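Local atomic coordinates of N-acetyl-beta-D glucosaminidase (Rhizomucor miehei CAU432, PDB entry 4ZM6), a protein that probably hydrolyses terminal N-acetyl-beta-D-glucosamine residues through a family 3 glycosidase domain and binds acetyl-CoA in a GCN5-related region assigned glucosamine N-acetyltransferase activity. Residues R112-A115 and M116-K120. Numbering follows the deposited sequence.
Sequences RNVA and MAISK
Four successive i to i+4 backbone bonds tie residues 112-115 to 116-120 as consecutive turns of helix 108-125. Met116 N donates to Arg112 O (3.0 Å), Ala117 N to Asn113 O (2.9 Å, nearly straight at 172°), Ile118 N to Val114 O, and Ser119 N to Ala115 O. A side-chain bond between neighbours adds to these: Arg112 NH2 donates to Asn113 OD1 at 2.9 Å, with the oxygen 3° from the guanidinium plane, while NE adds a weak second bond to the same oxygen. The bend at chi3 of Arg112 (65°) turns the guanidinium back toward the amide. Met116 runs alongside both side chains in the same direction. Its CG stands beside the backbone N, near Arg112 O, and its SD lies 3.8 Å from Asn113 OD1, approaching the guanidinium obliquely. Ser119 OG lies 2.7 Å from Ala115 O and near Met116 O, with Gly168 O of helix 155-171 as a further, weak partner. Val114 CG1 and Ile118 CG1 meet loosely at 4.5 Å. Elsewhere, Asn113 ND2 bonds to Lys677 O, next to the acetyl-CoA-binding Lys676, and Arg112 packs on helix 627-642. Val114 and Ala117 pack against helix 357-368. The two sides of the Asn113 amide therefore have different tasks: its oxygen accepts from Arg112, and its nitrogen reaches the acetyltransferase region. Held at both ends, the amide is probably restricted in rotation where the glycosidase-domain helix meets that region; Met116 merely lies beside the pair.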
loop_
_atom_site.group_PDB
_atom_site.type_symbol
_atom_site.label_atom_id
_atom_site.label_comp_id
_atom_site.label_asym_id
_atom_site.label_seq_id
_atom_site.Cartn_x
_atom_site.Cartn_y
_atom_site.Cartn_z
ATOM N N ARG A 112 8.075 7.734 -19.324
ATOM C CA ARG A 112 9.497 7.810 -18.981
ATOM C C ARG A 112 10.275 8.184 -20.225
ATOM O O ARG A 112 11.070 9.123 -20.208
ATOM C CB ARG A 112 10.008 6.474 -18.428
ATOM C CG ARG A 112 11.483 6.466 -18.027
ATOM C CD ARG A 112 12.067 5.058 -18.055
ATOM N NE ARG A 112 12.092 4.495 -19.407
ATOM C CZ ARG A 112 12.352 3.219 -19.703
ATOM N NH1 ARG A 112 12.627 2.336 -18.745
ATOM N NH2 ARG A 112 12.340 2.820 -20.968
ATOM N N ASN A 113 10.015 7.453 -21.304
ATOM C CA ASN A 113 10.671 7.706 -22.580
ATOM C C ASN A 113 10.432 9.109 -23.109
ATOM O O ASN A 113 11.350 9.742 -23.631
ATOM C CB ASN A 113 10.243 6.665 -23.612
ATOM C CG ASN A 113 10.803 5.291 -23.302
ATOM O OD1 ASN A 113 11.863 5.166 -22.680
ATOM N ND2 ASN A 113 10.096 4.256 -23.724
ATOM N N VAL A 114 9.206 9.600 -22.971
ATOM C CA VAL A 114 8.897 10.966 -23.390
ATOM C C VAL A 114 9.797 11.955 -22.655
ATOM O O VAL A 114 10.380 12.839 -23.274
ATOM C CB VAL A 114 7.411 11.308 -23.170
ATOM C CG1 VAL A 114 7.176 12.807 -23.244
ATOM C CG2 VAL A 114 6.562 10.595 -24.206
ATOM N N ALA A 115 9.920 11.792 -21.341
ATOM C CA ALA A 115 10.738 12.687 -20.536
ATOM C C ALA A 115 12.221 12.605 -20.921
ATOM O O ALA A 115 12.915 13.622 -20.961
ATOM C CB ALA A 115 10.547 12.388 -19.057
ATOM N N MET A 116 12.697 11.396 -21.208
ATOM C CA MET A 116 14.079 11.192 -21.628
ATOM C C MET A 116 14.335 11.918 -22.940
ATOM O O MET A 116 15.307 12.662 -23.061
ATOM C CB MET A 116 14.380 9.704 -21.811
ATOM C CG MET A 116 14.364 8.897 -20.526
ATOM S SD MET A 116 14.583 7.135 -20.839
ATOM C CE MET A 116 16.368 7.076 -20.970
ATOM N N ALA A 117 13.451 11.691 -23.910
ATOM C CA ALA A 117 13.523 12.341 -25.220
ATOM C C ALA A 117 13.519 13.868 -25.119
ATOM O O ALA A 117 14.251 14.546 -25.846
ATOM C CB ALA A 117 12.368 11.880 -26.089
ATOM N N ILE A 118 12.699 14.402 -24.217
ATOM C CA ILE A 118 12.596 15.845 -24.026
ATOM C C ILE A 118 13.841 16.397 -23.351
ATOM O O ILE A 118 14.345 17.441 -23.754
ATOM C CB ILE A 118 11.327 16.217 -23.216
ATOM C CG1 ILE A 118 10.087 16.094 -24.107
ATOM C CG2 ILE A 118 11.419 17.620 -22.620
ATOM C CD1 ILE A 118 10.057 17.039 -25.296
ATOM N N SER A 119 14.334 15.710 -22.329
ATOM C CA SER A 119 15.513 16.190 -21.603
ATOM C C SER A 119 16.737 16.258 -22.520
ATOM O O SER A 119 17.539 17.184 -22.425
ATOM C CB SER A 119 15.794 15.329 -20.361
ATOM O OG SER A 119 15.556 13.961 -20.621
ATOM N N LYS A 120 16.857 15.279 -23.413
ATOM C CA LYS A 120 17.916 15.262 -24.424
ATOM C C LYS A 120 17.859 16.541 -25.258
ATOM O O LYS A 120 18.858 17.243 -25.396
ATOM C CB LYS A 120 17.758 14.033 -25.328
ATOM C CG LYS A 120 18.988 13.645 -26.136
ATOM C CD LYS A 120 18.659 12.472 -27.057
ATOM C CE LYS A 120 19.865 11.592 -27.367
ATOM N NZ LYS A 120 20.794 12.203 -28.358
#